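Local coordinates for protein excinuclease ABC, subunit A. (PDB 2VF7) that binds DNA, zinc and adenine nucleotides as a UvrA-family ABC ATPase, and probably takes part in recognising damaged DNA for excision repair, at residues S125-Y130 with P343-A348; T175-A180 with N192-L197; A500-L505 with S799-D804; M651-L654 with P658-Y661; D699-A702 with A706-R709. The protein carries 1 engineered substitution. All coordinates share one frame; numbering follows the deposited sequence.

Overall arrangement
From the N terminus, interaction 1 opens first. It closes a loop of more than 200 residues by bringing the end of helix 116-127 to the first part of helix 345-365. Interaction 2 is nested inside that loop and ties a turn to helix 187-199, in the UvrA DNA-binding domain range. Interaction 3 opens later and joins strands 502-510 and 801-805 of two sheets in the ABC region. Interactions 4 and 5 follow each other inside its loop. The first is the hairpin of strands 649-652 and 660-663, and the second is the junction of helices 694-700 and 705-716. None of the five touches another. The centres of interactions 1 and 5 are about 73 Å apart.

Interaction 1: S125-Y130 with P343-A348; sequences SRAGDY and PEQAIA
Q345 lays its side chain against the backbone of R126 and A127. The contact is helix-end packing: the last residues of helix 116-127 meet the first part of helix 345-365. The CA atoms of A127 and Q345 are 5.6 Å apart. The buried surface is small, and Q345 contributes the largest share.

The Q345 side chain reaches across in two steps. CG stands anti to the backbone N (chi1 -155°), and its nearest partner is R126 O at 3.8 Å. A second contact runs from Q345 CG to A127 CA at 4.1 Å. The chain then bends at chi2 (-106°), which carries the amide alongside A127. The OE1 branch is the one nearer to A127. The NE2 branch is turned to the farther side, 5.5 Å from A127 O.

A348, one turn along, points its CB toward the other helix end. Its CB is 5.0 Å from R126 CB, so the two meet only loosely. The R126 side chain also touches R351 and M352 of helix 345-365, and A127 touches L349 there. These neighbours extend the contact along the second helix.

Beyond A127 the chain leaves helix 116-127 and turns at G128. Y130 OH gives a weak hydrogen bond to S125 O and takes one from V137 N. S125 OG is bonded to V137 O. D129 pairs through its backbone with T303.

Across the contact the polar approach is between two oxygens: Q345 OE1 lies 3.5 Å from A127 O.

Interaction 2: T175-A180 with N192-L197; sequences TIRERA and NQRDIL
The backbones come closest at R177 and R194, whose CA atoms are 6.6 Å apart. Here a type I beta turn from I176 to R179 rests beside helix 187-199, within the UvrA DNA-binding domain range. The turn is closed by a weak bond from R179 N to I176 O. Just before it, T175 O takes the amide of A180 at 3.1 Å and, more weakly, that of E178.

I176 and R177 make the contact from the turn. The I176 side chain meets L197 at about a right angle. I176 CD1 lies 3.9 Å from L197 CD1, and I176 CG2 is almost as near to the same methyl. I219 of helix 213-221 touches both residues and continues this apolar patch.

The polar half is built from two arginines. R177 CG stands anti to the backbone N (chi1 -163°), which sends the chain past R194. The R177 CG methylene then sits over one face of the R194 guanidinium, 4.0 Å from R194 NE. The two guanidinium planes are 48° apart, so they do not stack.

Both charges have acidic partners. R177 NE forms a salt bridge with D205 OD1. R194 NH1 bonds to D195 OD1 at 3.0 Å, meeting it from above the carboxylate plane. These carboxylates probably offset the closeness of the like charges. That closeness is sharpest where R177 NH1 approaches R194 NH1 at 3.6 Å.

Interaction 3: A500-L505 with S799-D804; sequences AGWLEL and SDWVLD
W502 and W801 meet as a T-shaped pair, the edge of the first indole directed at the face of the second. Their backbones stay well apart, with CA atoms 12.0 Å from each other. The long side chains alone bridge that distance.

The W502 side chain leaves CB with CG anti to the carbonyl carbon (chi1 -69°). The bond to CB is directed neither toward nor away from strand 801-805, and the ring does the reaching. The five-membered part, nearest the backbone, stays clear of W801. The six-membered ring runs on toward it and ends in CH2. This tip atom makes the closest contacts. W502 CH2 is 4.0 Å from W801 CZ2 and 4.1 Å from W801 CH2. It is 4.2 Å from W801 CE2. It therefore stands above the rim of the six-membered ring and not over its centre. The ring centroids are 5.5 Å apart, and the planes are at 80°.

R519 adds a cation-pi contact to W502, and P521 also packs on it. The edge of the W801 ring receives L803 CD1 in its plane.

W502 belongs to strand 502-510, which lies between strands 516-521 and 575-578 in an antiparallel sheet. W801 belongs to strand 801-805, in the six-stranded mixed sheet of the ABC ATPase region. L803 of that strand touches V518 and F520 of strand 516-521, and W801 packs on T526 of strand 525-529, its neighbour in the mixed sheet.

Interaction 4: M651-L654 with P658-Y661; sequences MVEL and PSVY
S659 OG gives a short hydrogen bond to V652 O, 2.7 Å long. The hydroxyl meets this oxygen well above the carbonyl plane, away from the usual lone-pair directions. Two side chains close round the serine. M651 CG lies 3.4 Å from S659 OG. E653, just past V652 on the same segment, brings OE1 to 3.5 Å from S659 CB. An alanine here lacks the hydroxyl, so V652 O would probably lose this bond and a small gap would be likely to open beside M651 CG.

The backbone adds a second bond. V652 N donates to V660 O at 3.0 Å, and the bond is almost straight, 177° at the hydrogen. The two segments form the end of a beta hairpin, strands 649-652 and 660-663. M651 and Y661 are an antiparallel non-hydrogen-bonded pair, with CA atoms 4.7 Å apart.

Their side chains share one face of the hairpin. M651 CG is anti to the backbone N (chi1 -179°), and bends at chi2 and chi3 bring the sulfur round over the Y661 ring. This is a Met-aromatic contact. M651 SD is 4.5 Å from the ring centroid, 23° off the normal and shifted toward the rim. M651 CB also approaches Y661 CE2.

V652 and V660 lie on the other face. V652 CG2 meets V660 CG2 at 3.7 Å, and both valines touch A80 of helix 77-80. P658 packs on S70 of the second subunit. The side chain of Y661 is about 7 Å from that of E730, an ADP-binding residue.

Interaction 5: D699-A702 with A706-R709; sequences DFFA and AIFR
The backbones approach most closely at F701 and F708, with CA atoms 5.6 Å apart. F701 is the first residue to leave helical geometry after helix 694-700, and F708 lies in the next helix, 705-716.

The F701 ring is covered on both faces. I707 CG2 comes over one face, 3.7 Å from F701 CG. This methyl makes a CH-pi contact, 4.0 Å from the ring centroid and 26° off the normal. F700 CD1 lies over the centre of the opposite face, and F701 CZ reaches the edge of the F700 ring.

The two segments belong to consecutive helices joined by a short loop. L615 of helix 609-617 touches F701, while Q611 and V612 touch I707. The corner is therefore packed against a third helix.

F708 covers the loop on its other side. Its CG stands anti to the backbone N (chi1 170°), which leads the ring out over A702. F708 CB is 3.3 Å from F701 O. F708 CD1 lies 3.7 Å from A702 CA. A702 O stands over one face of the ring, 4.0 Å from F708 CG. With an alanine in place of F708, A702 would probably lose its aromatic cover and the H698 ring its neighbour. The H698 and F708 rings meet with planes at about 40°.

Interaction 1: S125-Y130 with P343-A348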
# COMPACT_ATOMS: atom_id res chain seq x y z
N SER A 125 20.00 -6.38 -24.83
CA SER A 125 18.86 -6.40 -25.74
C SER A 125 19.07 -5.56 -27.01
O SER A 125 18.48 -5.87 -28.05
CB SER A 125 17.59 -5.94 -25.02
OG SER A 125 16.45 -6.11 -25.83
N ARG A 126 19.89 -4.52 -26.91
CA ARG A 126 20.06 -3.56 -28.01
C ARG A 126 21.46 -3.49 -28.61
O ARG A 126 21.60 -3.18 -29.80
CB ARG A 126 19.62 -2.15 -27.57
CG ARG A 126 18.16 -2.03 -27.19
CD ARG A 126 17.88 -0.68 -26.52
NE ARG A 126 16.73 -0.72 -25.62
CZ ARG A 126 16.23 0.34 -24.97
NH1 ARG A 126 16.77 1.54 -25.13
NH2 ARG A 126 15.18 0.20 -24.18
N ALA A 127 22.50 -3.76 -27.82
CA ALA A 127 23.88 -3.53 -28.25
C ALA A 127 24.86 -4.70 -28.06
O ALA A 127 26.08 -4.53 -28.20
CB ALA A 127 24.42 -2.26 -27.59
N GLY A 128 24.32 -5.88 -27.73
CA GLY A 128 25.13 -7.07 -27.48
C GLY A 128 25.38 -7.95 -28.70
O GLY A 128 24.69 -7.84 -29.72
N ASP A 129 26.37 -8.84 -28.58
CA ASP A 129 26.82 -9.67 -29.70
C ASP A 129 26.08 -11.00 -29.84
O ASP A 129 26.46 -12.02 -29.24
CB ASP A 129 28.34 -9.88 -29.63
CG ASP A 129 29.12 -8.57 -29.72
OD1 ASP A 129 29.35 -8.09 -30.87
OD2 ASP A 129 29.48 -8.00 -28.64
N TYR A 130 25.01 -10.97 -30.64
CA TYR A 130 24.24 -12.15 -31.01
C TYR A 130 25.03 -13.13 -31.90
O TYR A 130 25.96 -12.71 -32.62
CB TYR A 130 22.99 -11.71 -31.79
CG TYR A 130 21.91 -11.07 -30.96
CD1 TYR A 130 22.12 -9.82 -30.34
CD2 TYR A 130 20.67 -11.68 -30.80
CE1 TYR A 130 21.12 -9.22 -29.58
CE2 TYR A 130 19.66 -11.10 -30.05
CZ TYR A 130 19.89 -9.87 -29.44
OH TYR A 130 18.89 -9.28 -28.69
N PRO A 343 22.85 -0.17 -38.06
CA PRO A 343 21.47 0.30 -38.24
C PRO A 343 21.18 1.43 -37.24
O PRO A 343 21.08 2.60 -37.62
CB PRO A 343 20.61 -0.95 -37.94
CG PRO A 343 21.55 -2.05 -37.54
CD PRO A 343 22.91 -1.46 -37.35
N GLU A 344 21.04 1.04 -35.97
CA GLU A 344 20.87 1.97 -34.85
C GLU A 344 21.97 1.73 -33.81
O GLU A 344 22.58 2.68 -33.31
CB GLU A 344 19.45 1.84 -34.26
CG GLU A 344 19.10 0.44 -33.70
CD GLU A 344 17.67 0.01 -34.01
OE1 GLU A 344 17.43 -0.39 -35.29
OE2 GLU A 344 16.79 0.05 -32.97
N GLN A 345 22.21 0.44 -33.54
CA GLN A 345 23.18 -0.10 -32.56
C GLN A 345 24.19 0.90 -31.94
O GLN A 345 24.09 1.21 -30.75
CB GLN A 345 23.91 -1.31 -33.17
CG GLN A 345 24.49 -2.31 -32.15
CD GLN A 345 26.01 -2.26 -32.01
OE1 GLN A 345 26.60 -3.14 -31.38
NE2 GLN A 345 26.64 -1.25 -32.59
N ALA A 346 25.13 1.39 -32.75
CA ALA A 346 26.21 2.23 -32.23
C ALA A 346 25.73 3.53 -31.59
O ALA A 346 26.34 4.01 -30.63
CB ALA A 346 27.25 2.50 -33.31
N ILE A 347 24.64 4.09 -32.12
CA ILE A 347 24.04 5.32 -31.58
C ILE A 347 23.32 5.06 -30.24
O ILE A 347 23.11 5.99 -29.44
CB ILE A 347 23.04 6.00 -32.58
CG1 ILE A 347 23.52 5.89 -34.04
CG2 ILE A 347 22.77 7.46 -32.19
CD1 ILE A 347 24.52 6.97 -34.48
N ALA A 348 22.95 3.80 -29.99
CA ALA A 348 22.31 3.41 -28.74
C ALA A 348 23.33 2.86 -27.74
O ALA A 348 23.19 3.07 -26.54
CB ALA A 348 21.21 2.38 -29.00

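Interaction 2: T175-A180 with N192-L197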
# COMPACT_ATOMS: atom_id res chain seq x y z
N THR A 175 3.86 -47.70 10.06
CA THR A 175 2.50 -47.79 9.60
C THR A 175 2.09 -46.38 9.12
O THR A 175 2.69 -45.38 9.54
CB THR A 175 1.64 -48.25 10.81
OG1 THR A 175 1.03 -49.53 10.55
CG2 THR A 175 0.60 -47.24 11.22
N ILE A 176 1.11 -46.28 8.22
CA ILE A 176 0.61 -44.95 7.80
C ILE A 176 0.13 -44.12 9.04
O ILE A 176 0.47 -42.95 9.16
CB ILE A 176 -0.41 -45.01 6.61
CG1 ILE A 176 0.25 -45.52 5.32
CG2 ILE A 176 -1.01 -43.65 6.34
CD1 ILE A 176 -0.77 -45.88 4.16
N ARG A 177 -0.61 -44.74 9.96
CA ARG A 177 -0.99 -44.09 11.25
C ARG A 177 0.24 -43.71 12.14
O ARG A 177 0.16 -42.79 12.97
CB ARG A 177 -1.97 -44.99 12.03
CG ARG A 177 -2.73 -44.28 13.16
CD ARG A 177 -3.72 -45.18 13.94
NE ARG A 177 -4.64 -45.95 13.09
CZ ARG A 177 -5.85 -45.55 12.74
NH1 ARG A 177 -6.33 -44.38 13.14
NH2 ARG A 177 -6.59 -46.32 11.96
N GLU A 178 1.37 -44.41 11.95
CA GLU A 178 2.61 -44.11 12.66
C GLU A 178 3.42 -43.04 11.90
O GLU A 178 4.61 -42.88 12.12
CB GLU A 178 3.45 -45.38 12.84
CG GLU A 178 2.95 -46.32 13.95
CD GLU A 178 3.52 -47.74 13.87
OE1 GLU A 178 3.09 -48.60 14.68
OE2 GLU A 178 4.40 -48.02 13.01
N ARG A 179 2.74 -42.29 11.03
CA ARG A 179 3.37 -41.24 10.19
C ARG A 179 4.51 -41.75 9.31
O ARG A 179 5.54 -41.07 9.15
CB ARG A 179 3.81 -40.06 11.05
CG ARG A 179 2.66 -39.50 11.86
CD ARG A 179 2.90 -38.08 12.29
NE ARG A 179 1.69 -37.49 12.85
CZ ARG A 179 0.94 -36.55 12.27
NH1 ARG A 179 1.25 -36.04 11.08
NH2 ARG A 179 -0.14 -36.12 12.90
N ALA A 180 4.32 -42.93 8.73
CA ALA A 180 5.29 -43.52 7.80
C ALA A 180 5.63 -42.58 6.65
O ALA A 180 6.79 -42.49 6.25
CB ALA A 180 4.83 -44.85 7.26
N ASN A 192 -5.35 -35.76 8.83
CA ASN A 192 -6.30 -35.53 7.75
C ASN A 192 -6.10 -36.43 6.54
O ASN A 192 -7.03 -37.05 6.08
CB ASN A 192 -6.22 -34.08 7.31
CG ASN A 192 -7.24 -33.71 6.23
OD1 ASN A 192 -6.94 -32.94 5.31
ND2 ASN A 192 -8.45 -34.26 6.34
N GLN A 193 -4.87 -36.50 6.03
CA GLN A 193 -4.57 -37.31 4.83
C GLN A 193 -4.69 -38.81 5.15
O GLN A 193 -5.10 -39.65 4.30
CB GLN A 193 -3.16 -36.98 4.31
CG GLN A 193 -2.97 -35.58 3.66
CD GLN A 193 -4.02 -35.25 2.56
OE1 GLN A 193 -4.24 -36.02 1.64
NE2 GLN A 193 -4.66 -34.11 2.68
N ARG A 194 -4.37 -39.13 6.40
CA ARG A 194 -4.48 -40.48 6.93
C ARG A 194 -5.92 -40.88 7.07
O ARG A 194 -6.28 -42.00 6.71
CB ARG A 194 -3.75 -40.56 8.26
CG ARG A 194 -3.86 -41.89 8.95
CD ARG A 194 -4.78 -41.75 10.11
NE ARG A 194 -4.10 -41.06 11.18
CZ ARG A 194 -4.69 -40.64 12.28
NH1 ARG A 194 -6.01 -40.82 12.42
NH2 ARG A 194 -3.99 -40.05 13.22
N ASP A 195 -6.76 -39.97 7.58
CA ASP A 195 -8.21 -40.23 7.64
C ASP A 195 -8.90 -40.23 6.29
O ASP A 195 -9.95 -40.89 6.13
CB ASP A 195 -8.92 -39.34 8.67
CG ASP A 195 -8.58 -39.76 10.12
OD1 ASP A 195 -8.08 -40.90 10.31
OD2 ASP A 195 -8.82 -38.97 11.05
N ILE A 196 -8.32 -39.53 5.32
CA ILE A 196 -8.81 -39.60 3.95
C ILE A 196 -8.57 -41.01 3.41
O ILE A 196 -9.49 -41.62 2.85
CB ILE A 196 -8.22 -38.48 3.01
CG1 ILE A 196 -8.79 -37.13 3.40
CG2 ILE A 196 -8.51 -38.78 1.51
CD1 ILE A 196 -8.06 -36.02 2.80
N LEU A 197 -7.35 -41.53 3.58
CA LEU A 197 -7.03 -42.91 3.20
C LEU A 197 -7.90 -43.99 3.83
O LEU A 197 -8.15 -45.00 3.17
CB LEU A 197 -5.54 -43.24 3.42
CG LEU A 197 -4.45 -42.41 2.71
CD1 LEU A 197 -3.05 -42.98 2.94
CD2 LEU A 197 -4.74 -42.29 1.21

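Interaction 3: A500-L505 with S799-D804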
# COMPACT_ATOMS: atom_id res chain seq x y z
N ALA A 500 50.86 -14.92 25.45
CA ALA A 500 51.05 -16.18 26.17
C ALA A 500 51.38 -17.32 25.19
O ALA A 500 52.07 -18.28 25.56
CB ALA A 500 49.81 -16.51 26.97
N GLY A 501 50.88 -17.20 23.96
CA GLY A 501 51.11 -18.18 22.89
C GLY A 501 50.73 -17.61 21.54
O GLY A 501 50.39 -16.42 21.42
N TRP A 502 50.78 -18.45 20.51
CA TRP A 502 50.49 -17.99 19.14
C TRP A 502 49.63 -18.97 18.35
O TRP A 502 49.98 -20.15 18.22
CB TRP A 502 51.79 -17.71 18.38
CG TRP A 502 52.55 -16.51 18.87
CD1 TRP A 502 53.55 -16.50 19.80
CD2 TRP A 502 52.37 -15.15 18.46
NE1 TRP A 502 54.01 -15.22 20.00
CE2 TRP A 502 53.30 -14.37 19.18
CE3 TRP A 502 51.52 -14.51 17.55
CZ2 TRP A 502 53.41 -12.97 19.02
CZ3 TRP A 502 51.63 -13.12 17.39
CH2 TRP A 502 52.56 -12.37 18.13
N LEU A 503 48.51 -18.47 17.82
CA LEU A 503 47.57 -19.25 17.01
C LEU A 503 47.87 -19.01 15.53
O LEU A 503 47.94 -17.86 15.08
CB LEU A 503 46.13 -18.81 17.35
CG LEU A 503 44.87 -19.70 17.25
CD1 LEU A 503 43.88 -19.25 16.16
CD2 LEU A 503 45.17 -21.21 17.17
N GLU A 504 48.05 -20.08 14.77
CA GLU A 504 48.38 -19.98 13.34
C GLU A 504 47.19 -20.35 12.46
O GLU A 504 46.60 -21.44 12.59
CB GLU A 504 49.60 -20.87 13.00
CG GLU A 504 50.89 -20.53 13.77
CD GLU A 504 52.08 -21.41 13.37
OE1 GLU A 504 51.87 -22.44 12.68
OE2 GLU A 504 53.23 -21.09 13.77
N LEU A 505 46.81 -19.42 11.58
CA LEU A 505 45.81 -19.67 10.54
C LEU A 505 46.52 -19.59 9.18
O LEU A 505 46.82 -18.50 8.68
CB LEU A 505 44.68 -18.64 10.62
CG LEU A 505 43.18 -18.99 10.48
CD1 LEU A 505 42.41 -17.72 10.19
CD2 LEU A 505 42.87 -20.02 9.42
N SER A 799 44.52 -1.53 22.05
CA SER A 799 44.81 -2.95 21.88
C SER A 799 46.20 -3.28 22.40
O SER A 799 46.94 -2.38 22.80
CB SER A 799 44.72 -3.31 20.40
OG SER A 799 43.43 -3.01 19.93
N ASP A 800 46.54 -4.57 22.40
CA ASP A 800 47.91 -5.04 22.71
C ASP A 800 48.70 -5.42 21.44
O ASP A 800 49.93 -5.43 21.45
CB ASP A 800 47.87 -6.24 23.65
CG ASP A 800 47.16 -5.94 24.95
OD1 ASP A 800 47.70 -5.12 25.72
OD2 ASP A 800 46.07 -6.52 25.22
N TRP A 801 47.96 -5.75 20.38
CA TRP A 801 48.50 -6.13 19.06
C TRP A 801 47.54 -5.63 17.95
O TRP A 801 46.38 -5.32 18.24
CB TRP A 801 48.68 -7.64 19.00
CG TRP A 801 49.53 -8.13 17.86
CD1 TRP A 801 49.10 -8.64 16.68
CD2 TRP A 801 50.97 -8.17 17.81
NE1 TRP A 801 50.15 -8.99 15.89
CE2 TRP A 801 51.32 -8.72 16.56
CE3 TRP A 801 51.99 -7.80 18.70
CZ2 TRP A 801 52.66 -8.90 16.16
CZ3 TRP A 801 53.33 -7.99 18.31
CH2 TRP A 801 53.64 -8.52 17.05
N VAL A 802 48.03 -5.54 16.71
CA VAL A 802 47.22 -5.06 15.56
C VAL A 802 47.57 -5.78 14.25
O VAL A 802 48.74 -5.98 13.95
CB VAL A 802 47.33 -3.51 15.33
CG1 VAL A 802 46.55 -3.08 14.09
CG2 VAL A 802 46.86 -2.71 16.54
N LEU A 803 46.54 -6.15 13.49
CA LEU A 803 46.70 -6.77 12.17
C LEU A 803 46.07 -5.91 11.07
O LEU A 803 44.85 -5.84 10.94
CB LEU A 803 46.07 -8.17 12.14
CG LEU A 803 46.91 -9.44 12.38
CD1 LEU A 803 47.55 -9.47 13.75
CD2 LEU A 803 46.02 -10.65 12.22
N ASP A 804 46.91 -5.24 10.29
CA ASP A 804 46.41 -4.40 9.21
C ASP A 804 46.27 -5.23 7.95
O ASP A 804 47.24 -5.81 7.48
CB ASP A 804 47.35 -3.21 8.98
CG ASP A 804 46.69 -2.10 8.20
OD1 ASP A 804 45.56 -1.72 8.57
OD2 ASP A 804 47.28 -1.58 7.24

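Interaction 4: M651-L654 with P658-Y661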
# COMPACT_ATOMS: atom_id res chain seq x y z
N MET A 651 1.45 -8.35 15.60
CA MET A 651 1.86 -7.88 14.27
C MET A 651 0.71 -7.20 13.51
O MET A 651 -0.39 -7.76 13.38
CB MET A 651 2.44 -9.02 13.43
CG MET A 651 2.92 -8.58 12.05
SD MET A 651 4.71 -8.50 11.85
CE MET A 651 4.97 -10.06 11.01
N VAL A 652 0.98 -6.01 13.00
CA VAL A 652 -0.00 -5.30 12.21
C VAL A 652 0.37 -5.37 10.73
O VAL A 652 1.03 -4.48 10.19
CB VAL A 652 -0.27 -3.85 12.74
CG1 VAL A 652 -0.97 -3.91 14.10
CG2 VAL A 652 1.00 -3.02 12.82
N GLU A 653 -0.07 -6.46 10.10
CA GLU A 653 0.09 -6.71 8.66
C GLU A 653 -0.82 -5.78 7.87
O GLU A 653 -1.27 -6.08 6.76
CB GLU A 653 -0.20 -8.18 8.34
CG GLU A 653 1.01 -9.11 8.51
CD GLU A 653 1.92 -9.13 7.28
OE1 GLU A 653 3.16 -9.03 7.47
OE2 GLU A 653 1.40 -9.24 6.14
N LEU A 654 -1.10 -4.64 8.50
CA LEU A 654 -1.86 -3.56 7.93
C LEU A 654 -0.88 -2.64 7.21
O LEU A 654 -1.21 -2.01 6.19
CB LEU A 654 -2.61 -2.81 9.05
CG LEU A 654 -3.79 -3.47 9.80
CD1 LEU A 654 -4.96 -3.83 8.85
CD2 LEU A 654 -3.38 -4.68 10.64
N PRO A 658 7.19 -2.93 5.12
CA PRO A 658 7.52 -3.77 6.26
C PRO A 658 6.57 -3.61 7.45
O PRO A 658 6.45 -2.51 8.00
CB PRO A 658 8.94 -3.34 6.60
CG PRO A 658 9.55 -3.00 5.23
CD PRO A 658 8.38 -2.77 4.25
N SER A 659 5.91 -4.70 7.82
CA SER A 659 5.00 -4.76 8.97
C SER A 659 5.69 -4.36 10.29
O SER A 659 6.90 -4.55 10.43
CB SER A 659 4.42 -6.17 9.08
OG SER A 659 3.10 -6.16 9.61
N VAL A 660 4.92 -3.80 11.23
CA VAL A 660 5.43 -3.42 12.56
C VAL A 660 4.60 -4.02 13.70
O VAL A 660 3.62 -4.71 13.45
CB VAL A 660 5.53 -1.87 12.74
CG1 VAL A 660 6.54 -1.27 11.77
CG2 VAL A 660 4.17 -1.20 12.61
N TYR A 661 4.98 -3.75 14.95
CA TYR A 661 4.31 -4.32 16.13
C TYR A 661 3.50 -3.31 16.96
O TYR A 661 3.97 -2.21 17.24
CB TYR A 661 5.31 -5.06 17.04
CG TYR A 661 5.78 -6.40 16.49
CD1 TYR A 661 6.96 -6.51 15.75
CD2 TYR A 661 5.03 -7.56 16.71
CE1 TYR A 661 7.39 -7.75 15.25
CE2 TYR A 661 5.45 -8.81 16.22
CZ TYR A 661 6.64 -8.90 15.49
OH TYR A 661 7.05 -10.12 14.99

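Interaction 5: D699-A702 with A706-R709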
# COMPACT_ATOMS: atom_id res chain seq x y z
N ASP A 699 18.71 -2.78 42.23
CA ASP A 699 18.21 -2.47 43.56
C ASP A 699 17.35 -3.59 44.15
O ASP A 699 17.62 -4.08 45.24
CB ASP A 699 17.36 -1.20 43.51
CG ASP A 699 18.18 0.05 43.41
OD1 ASP A 699 18.13 0.84 44.38
OD2 ASP A 699 18.86 0.27 42.39
N PHE A 700 16.31 -3.98 43.42
CA PHE A 700 15.26 -4.85 43.92
C PHE A 700 15.73 -6.28 44.25
O PHE A 700 15.25 -6.90 45.19
CB PHE A 700 14.09 -4.83 42.92
CG PHE A 700 12.85 -5.53 43.40
CD1 PHE A 700 12.47 -6.77 42.85
CD2 PHE A 700 12.05 -4.96 44.39
CE1 PHE A 700 11.33 -7.43 43.30
CE2 PHE A 700 10.91 -5.61 44.83
CZ PHE A 700 10.55 -6.85 44.29
N PHE A 701 16.70 -6.77 43.47
CA PHE A 701 17.21 -8.14 43.60
C PHE A 701 18.59 -8.23 44.22
O PHE A 701 19.25 -9.26 44.07
CB PHE A 701 17.29 -8.80 42.23
CG PHE A 701 15.97 -9.14 41.64
CD1 PHE A 701 15.54 -8.51 40.47
CD2 PHE A 701 15.14 -10.07 42.26
CE1 PHE A 701 14.30 -8.83 39.91
CE2 PHE A 701 13.90 -10.39 41.72
CZ PHE A 701 13.48 -9.77 40.54
N ALA A 702 19.01 -7.16 44.90
CA ALA A 702 20.31 -7.08 45.57
C ALA A 702 20.70 -8.33 46.36
O ALA A 702 21.87 -8.71 46.38
CB ALA A 702 20.33 -5.88 46.48
N ALA A 706 22.15 -14.94 42.23
CA ALA A 706 22.33 -15.31 40.83
C ALA A 706 21.68 -14.31 39.86
O ALA A 706 22.19 -14.09 38.76
CB ALA A 706 21.80 -16.72 40.59
N ILE A 707 20.54 -13.75 40.27
CA ILE A 707 19.86 -12.74 39.47
C ILE A 707 20.71 -11.49 39.50
O ILE A 707 21.17 -11.03 38.45
CB ILE A 707 18.41 -12.47 39.96
CG1 ILE A 707 17.50 -13.69 39.72
CG2 ILE A 707 17.81 -11.25 39.24
CD1 ILE A 707 16.35 -13.79 40.66
N PHE A 708 20.99 -10.99 40.70
CA PHE A 708 21.80 -9.77 40.86
C PHE A 708 23.12 -9.78 40.08
O PHE A 708 23.57 -8.74 39.60
CB PHE A 708 22.05 -9.49 42.35
CG PHE A 708 23.06 -8.41 42.61
CD1 PHE A 708 22.68 -7.08 42.67
CD2 PHE A 708 24.41 -8.72 42.80
CE1 PHE A 708 23.62 -6.06 42.93
CE2 PHE A 708 25.36 -7.71 43.04
CZ PHE A 708 24.96 -6.38 43.11
N ARG A 709 23.75 -10.95 39.96
CA ARG A 709 25.01 -11.04 39.24
C ARG A 709 24.89 -10.96 37.71
O ARG A 709 25.76 -10.41 37.05
CB ARG A 709 25.76 -12.30 39.66
CG ARG A 709 26.44 -12.15 41.04
CD ARG A 709 27.59 -13.11 41.19
NE ARG A 709 27.62 -13.73 42.53
CZ ARG A 709 27.04 -14.90 42.81
NH1 ARG A 709 26.38 -15.62 41.85
NH2 ARG A 709 27.12 -15.36 44.06